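Side-chain contacts in Cg3027-pa (Drosophila melanogaster, PDB 2VHH), which probably hydrolyses N-carbamoyl-beta-alanine and its 2-methyl homologue to the free beta-amino acid, ammonium and carbon dioxide, the last step of pyrimidine breakdown: residues K197-R202 with P240-M245; V203-E208 with K309-F314. All blocks are in the same frame, centred on the assembly; numbering follows the deposited sequence.

Residues 197-208 run without a break through both contacts: their first half belongs to contact 1, their second to contact 2. Along the chain 197-202 and 203-208 come first, then 240-245 and 309-314, so the two contacts interleave, with centres about 20 Å apart. In contact 1 the loop after strand 191-196, an outermost strand of the seven-stranded sheet, meets helix 240-248; in contact 2 the following hairpin meets strand 308-315, an outermost strand of the five-stranded sheet. A salt bridge from Lys197 to Glu208 ties them together. Lys197 also reaches Glu120 and Cys234, consistent with the Glu-Lys-Cys triad of carbon-nitrogen hydrolases, so this connection borders the probable active site.

Contact 1 of 2, residues K197-R202 with P240-M245; sequences KNHIPR and PQNWMM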
loop_
_atom_site.group_PDB
_atom_site.type_symbol
_atom_site.label_atom_id
_atom_site.label_comp_id
_atom_site.label_asym_id
_atom_site.label_seq_id
_atom_site.Cartn_x
_atom_site.Cartn_y
_atom_site.Cartn_z
ATOM N N LYS C 197 -8.597 -0.062 33.222
ATOM C CA LYS C 197 -8.604 -1.442 32.727
ATOM C C LYS C 197 -8.848 -1.517 31.232
ATOM O O LYS C 197 -9.846 -1.003 30.741
ATOM C CB LYS C 197 -9.670 -2.234 33.474
ATOM C CG LYS C 197 -9.437 -3.710 33.531
ATOM C CD LYS C 197 -10.479 -4.357 34.415
ATOM C CE LYS C 197 -10.393 -5.871 34.357
ATOM N NZ LYS C 197 -11.088 -6.536 35.513
ATOM N N ASN C 198 -7.926 -2.148 30.512
ATOM C CA ASN C 198 -8.020 -2.259 29.058
ATOM C C ASN C 198 -8.991 -3.337 28.553
ATOM O O ASN C 198 -9.652 -3.162 27.531
ATOM C CB ASN C 198 -6.628 -2.463 28.479
ATOM C CG ASN C 198 -5.940 -1.164 28.187
ATOM O OD1 ASN C 198 -6.591 -0.147 28.012
ATOM N ND2 ASN C 198 -4.623 -1.188 28.110
ATOM N N HIS C 199 -9.071 -4.442 29.288
ATOM C CA HIS C 199 -9.824 -5.614 28.869
ATOM C C HIS C 199 -10.839 -5.996 29.925
ATOM O O HIS C 199 -10.482 -6.338 31.050
ATOM C CB HIS C 199 -8.878 -6.771 28.569
ATOM C CG HIS C 199 -7.971 -6.492 27.419
ATOM N ND1 HIS C 199 -8.213 -6.964 26.148
ATOM C CD2 HIS C 199 -6.856 -5.729 27.331
ATOM C CE1 HIS C 199 -7.270 -6.530 25.332
ATOM N NE2 HIS C 199 -6.437 -5.774 26.024
ATOM N N ILE C 200 -12.113 -5.915 29.554
ATOM C CA ILE C 200 -13.182 -6.121 30.503
ATOM C C ILE C 200 -13.785 -7.512 30.310
ATOM O O ILE C 200 -14.157 -7.882 29.192
ATOM C CB ILE C 200 -14.213 -4.938 30.495
ATOM C CG1 ILE C 200 -13.736 -3.773 31.362
ATOM C CG2 ILE C 200 -15.477 -5.326 31.174
ATOM C CD1 ILE C 200 -12.512 -3.070 30.906
ATOM N N PRO C 201 -13.824 -8.298 31.408
ATOM C CA PRO C 201 -14.371 -9.654 31.428
ATOM C C PRO C 201 -15.883 -9.662 31.498
ATOM O O PRO C 201 -16.492 -8.710 32.001
ATOM C CB PRO C 201 -13.807 -10.241 32.725
ATOM C CG PRO C 201 -13.596 -9.077 33.606
ATOM C CD PRO C 201 -13.313 -7.892 32.734
ATOM N N ARG C 202 -16.473 -10.743 31.003
ATOM C CA ARG C 202 -17.917 -10.959 31.096
ATOM C C ARG C 202 -18.191 -12.451 31.324
ATOM O O ARG C 202 -19.148 -13.022 30.790
ATOM C CB ARG C 202 -18.632 -10.418 29.841
ATOM C CG ARG C 202 -17.920 -10.688 28.508
ATOM C CD ARG C 202 -17.111 -9.492 28.050
ATOM N NE ARG C 202 -17.964 -8.382 27.595
ATOM C CZ ARG C 202 -17.557 -7.121 27.430
ATOM N NH1 ARG C 202 -16.303 -6.781 27.686
ATOM N NH2 ARG C 202 -18.410 -6.193 27.011
ATOM N N PRO C 240 -1.689 -11.305 25.890
ATOM C CA PRO C 240 -0.260 -11.107 25.646
ATOM C C PRO C 240 0.049 -9.764 25.004
ATOM O O PRO C 240 1.062 -9.144 25.332
ATOM C CB PRO C 240 0.093 -12.255 24.701
ATOM C CG PRO C 240 -0.879 -13.315 25.043
ATOM C CD PRO C 240 -2.156 -12.601 25.362
ATOM N N GLN C 241 -0.833 -9.309 24.123
ATOM C CA GLN C 241 -0.647 -8.035 23.433
ATOM C C GLN C 241 -0.720 -6.843 24.379
ATOM O O GLN C 241 -0.033 -5.851 24.161
ATOM C CB GLN C 241 -1.612 -7.882 22.243
ATOM C CG GLN C 241 -3.062 -7.630 22.570
ATOM C CD GLN C 241 -3.814 -8.856 23.017
ATOM O OE1 GLN C 241 -3.243 -9.791 23.568
ATOM N NE2 GLN C 241 -5.116 -8.848 22.803
ATOM N N ASN C 242 -1.535 -6.955 25.430
ATOM C CA ASN C 242 -1.588 -5.976 26.505
ATOM C C ASN C 242 -0.241 -5.876 27.238
ATOM O O ASN C 242 0.357 -4.790 27.333
ATOM C CB ASN C 242 -2.699 -6.355 27.476
ATOM C CG ASN C 242 -3.156 -5.187 28.355
ATOM O OD1 ASN C 242 -3.175 -4.027 27.920
ATOM N ND2 ASN C 242 -3.557 -5.500 29.592
ATOM N N TRP C 243 0.243 -7.015 27.725
ATOM C CA TRP C 243 1.556 -7.110 28.336
ATOM C C TRP C 243 2.618 -6.541 27.409
ATOM O O TRP C 243 3.509 -5.800 27.850
ATOM C CB TRP C 243 1.900 -8.558 28.623
ATOM C CG TRP C 243 1.150 -9.238 29.735
ATOM C CD1 TRP C 243 0.213 -10.203 29.592
ATOM C CD2 TRP C 243 1.328 -9.061 31.154
ATOM N NE1 TRP C 243 -0.229 -10.632 30.821
ATOM C CE2 TRP C 243 0.447 -9.953 31.798
ATOM C CE3 TRP C 243 2.143 -8.236 31.940
ATOM C CZ2 TRP C 243 0.351 -10.042 33.190
ATOM C CZ3 TRP C 243 2.056 -8.333 33.323
ATOM C CH2 TRP C 243 1.167 -9.224 33.930
ATOM N N MET C 244 2.522 -6.887 26.125
ATOM C CA MET C 244 3.543 -6.494 25.154
ATOM C C MET C 244 3.640 -4.981 24.977
ATOM O O MET C 244 4.727 -4.432 24.840
ATOM C CB MET C 244 3.291 -7.172 23.819
ATOM C CG MET C 244 4.437 -7.068 22.847
ATOM S SD MET C 244 3.984 -7.803 21.273
ATOM C CE MET C 244 5.261 -7.161 20.191
ATOM N N MET C 245 2.493 -4.315 24.997
ATOM C CA MET C 245 2.442 -2.893 24.736
ATOM C C MET C 245 3.059 -2.097 25.892
ATOM O O MET C 245 3.750 -1.109 25.667
ATOM C CB MET C 245 1.011 -2.470 24.417
ATOM C CG MET C 245 0.905 -1.113 23.745
ATOM S SD MET C 245 1.909 -0.964 22.260
ATOM C CE MET C 245 2.397 0.766 22.341
#
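Asn242, in the first turn of helix 240-248, reaches across to Asn198 and His199 in the loop after strand 191-196, a buried loop-to-helix contact within the carbon-nitrogen hydrolase fold. Its CG lies anti to the backbone N (chi1 -161°), which carries the amide out toward the loop. Starting at the root, CB of Asn242 packs 4.1 Å from NE2 of His199. One atom further, CG of Asn242 lies 3.9 Å from CD2 of the imidazole, and the Asn242 ND2 branch passes the same CD2 at 4.0 Å; the amide runs alongside the imidazole, steeply inclined to its plane. The OD1 branch turns to Asn198. The kinked side chain of Gln241 brings its amide to the CE1 corner of the imidazole, its NE2 4.1 Å from CE1 of His199.

The polar ends extend the contact into the assembly. His199 ND1 is hydrogen-bonded to Thr360 O, and its NE2 to Tyr366 OH, both of the second subunit, where Gln361 O receives Gln241 NE2. Asn198 ND2 is also bonded to Gly218 O of its own chain. Across the contact, Asn198 ND2 donates to Asn242 OD1 at 3.2 Å, nearly straight at 162°, from a position tilted 17° off the acceptor's carbonyl plane.

Contact 2 of 2, residues V203-E208 with K309-F314; sequences VGDFNE and KEFGPF
An offset edge-to-face aromatic pair, Phe206 with Phe311, joins the small hairpin 202-207 to strand 308-315, an outermost strand of the five-stranded sheet in this chain. Phe311 presents its edge: its CZ sits over one face of the Phe206 ring, 4.0 Å from Phe206 CZ. The planes stand at 70° with ring centroids 5.7 Å apart, and Phe311 CZ lies over the CE1-CZ side of the Phe206 ring rather than over its centre. With chi1 at -176° the ring of Phe311 extends straight off the strand toward the hairpin.

Asp205 supplies the second touch. Its CB lies 3.4 Å from CE1 of Phe311 and approaches the ring obliquely, while its carboxylate, 65° from the ring plane, lies alongside with OD2 3.8 Å from the same CE1. The packing is van der Waals, without hydrogen bonds. The type II' turn from Val203 to Phe206, closed by Phe206 N to Val203 O at 2.8 Å, sets these two neighbouring side chains beside one aromatic ring.

Phe311 also packs on Phe295 of the adjacent strand 283-295, and Tyr299 of the short strand 298-299 touches both Asp205 and Phe311, so the hairpin is applied to the border of the sheet.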
loop_
_atom_site.group_PDB
_atom_site.type_symbol
_atom_site.label_atom_id
_atom_site.label_comp_id
_atom_site.label_asym_id
_atom_site.label_seq_id
_atom_site.Cartn_x
_atom_site.Cartn_y
_atom_site.Cartn_z
ATOM N N VAL C 203 -17.330 -13.077 32.121
ATOM C CA VAL C 203 -17.340 -14.529 32.280
ATOM C C VAL C 203 -17.757 -14.973 33.690
ATOM O O VAL C 203 -17.207 -14.507 34.703
ATOM C CB VAL C 203 -15.987 -15.155 31.822
ATOM C CG1 VAL C 203 -14.824 -14.278 32.226
ATOM C CG2 VAL C 203 -15.818 -16.587 32.347
ATOM N N GLY C 204 -18.741 -15.871 33.726
ATOM C CA GLY C 204 -19.238 -16.441 34.969
ATOM C C GLY C 204 -19.710 -15.383 35.949
ATOM O O GLY C 204 -20.615 -14.594 35.650
ATOM N N ASP C 205 -19.086 -15.370 37.124
ATOM C CA ASP C 205 -19.449 -14.429 38.184
ATOM C C ASP C 205 -18.835 -13.040 37.949
ATOM O O ASP C 205 -19.169 -12.067 38.634
ATOM C CB ASP C 205 -19.013 -14.978 39.547
ATOM C CG ASP C 205 -19.638 -16.326 39.867
ATOM O OD1 ASP C 205 -20.879 -16.395 39.966
ATOM O OD2 ASP C 205 -18.892 -17.315 40.039
ATOM N N PHE C 206 -17.942 -12.959 36.968
ATOM C CA PHE C 206 -17.204 -11.735 36.699
ATOM C C PHE C 206 -17.947 -10.874 35.684
ATOM O O PHE C 206 -17.517 -10.698 34.540
ATOM C CB PHE C 206 -15.777 -12.074 36.269
ATOM C CG PHE C 206 -14.993 -12.761 37.342
ATOM C CD1 PHE C 206 -15.307 -14.065 37.728
ATOM C CD2 PHE C 206 -13.967 -12.102 37.995
ATOM C CE1 PHE C 206 -14.603 -14.698 38.733
ATOM C CE2 PHE C 206 -13.264 -12.729 38.997
ATOM C CZ PHE C 206 -13.581 -14.031 39.368
ATOM N N ASN C 207 -19.083 -10.345 36.128
ATOM C CA ASN C 207 -19.923 -9.490 35.303
ATOM C C ASN C 207 -19.450 -8.049 35.408
ATOM O O ASN C 207 -20.190 -7.159 35.843
ATOM C CB ASN C 207 -21.379 -9.615 35.729
ATOM C CG ASN C 207 -21.812 -11.051 35.897
ATOM O OD1 ASN C 207 -22.005 -11.774 34.923
ATOM N ND2 ASN C 207 -21.978 -11.469 37.142
ATOM N N GLU C 208 -18.198 -7.834 35.017
ATOM C CA GLU C 208 -17.574 -6.529 35.106
ATOM C C GLU C 208 -18.068 -5.618 33.997
ATOM O O GLU C 208 -18.115 -4.394 34.165
ATOM C CB GLU C 208 -16.062 -6.670 35.022
ATOM C CG GLU C 208 -15.445 -7.386 36.202
ATOM C CD GLU C 208 -13.957 -7.147 36.307
ATOM O OE1 GLU C 208 -13.237 -8.069 36.747
ATOM O OE2 GLU C 208 -13.496 -6.041 35.938
ATOM N N LYS C 309 -25.157 -17.387 47.751
ATOM C CA LYS C 309 -24.722 -16.111 48.323
ATOM C C LYS C 309 -23.205 -16.008 48.515
ATOM O O LYS C 309 -22.671 -14.907 48.620
ATOM C CB LYS C 309 -25.435 -15.853 49.660
ATOM C CG LYS C 309 -26.945 -15.779 49.549
ATOM C CD LYS C 309 -27.610 -15.388 50.859
ATOM C CE LYS C 309 -29.122 -15.307 50.674
ATOM N NZ LYS C 309 -29.830 -14.883 51.903
ATOM N N GLU C 310 -22.530 -17.160 48.561
ATOM C CA GLU C 310 -21.075 -17.248 48.744
ATOM C C GLU C 310 -20.274 -17.120 47.444
ATOM O O GLU C 310 -20.372 -17.964 46.554
ATOM C CB GLU C 310 -20.705 -18.577 49.400
ATOM C CG GLU C 310 -20.642 -18.572 50.918
ATOM C CD GLU C 310 -20.108 -19.897 51.476
ATOM O OE1 GLU C 310 -20.128 -20.915 50.737
ATOM O OE2 GLU C 310 -19.668 -19.932 52.651
ATOM N N PHE C 311 -19.466 -16.069 47.356
ATOM C CA PHE C 311 -18.565 -15.861 46.226
ATOM C C PHE C 311 -17.126 -16.080 46.670
ATOM O O PHE C 311 -16.560 -15.278 47.427
ATOM C CB PHE C 311 -18.752 -14.454 45.642
ATOM C CG PHE C 311 -17.930 -14.171 44.406
ATOM C CD1 PHE C 311 -17.783 -15.120 43.406
ATOM C CD2 PHE C 311 -17.337 -12.923 44.230
ATOM C CE1 PHE C 311 -17.028 -14.838 42.272
ATOM C CE2 PHE C 311 -16.594 -12.628 43.091
ATOM C CZ PHE C 311 -16.438 -13.584 42.112
ATOM N N GLY C 312 -16.551 -17.180 46.191
ATOM C CA GLY C 312 -15.175 -17.540 46.504
ATOM C C GLY C 312 -14.904 -19.026 46.358
ATOM O O GLY C 312 -15.728 -19.761 45.813
ATOM N N PRO C 313 -13.745 -19.481 46.849
ATOM C CA PRO C 313 -12.751 -18.645 47.523
ATOM C C PRO C 313 -11.716 -18.019 46.569
ATOM O O PRO C 313 -11.340 -18.642 45.569
ATOM C CB PRO C 313 -12.086 -19.631 48.481
ATOM C CG PRO C 313 -12.193 -20.976 47.761
ATOM C CD PRO C 313 -13.337 -20.897 46.786
ATOM N N PHE C 314 -11.281 -16.793 46.871
ATOM C CA PHE C 314 -10.197 -16.157 46.118
ATOM C C PHE C 314 -8.896 -16.776 46.579
ATOM O O PHE C 314 -8.661 -16.863 47.780
ATOM C CB PHE C 314 -10.169 -14.649 46.347
ATOM C CG PHE C 314 -11.308 -13.923 45.705
ATOM C CD1 PHE C 314 -12.419 -13.549 46.452
ATOM C CD2 PHE C 314 -11.276 -13.616 44.356
ATOM C CE1 PHE C 314 -13.476 -12.885 45.871
ATOM C CE2 PHE C 314 -12.336 -12.948 43.767
ATOM C CZ PHE C 314 -13.435 -12.582 44.531
#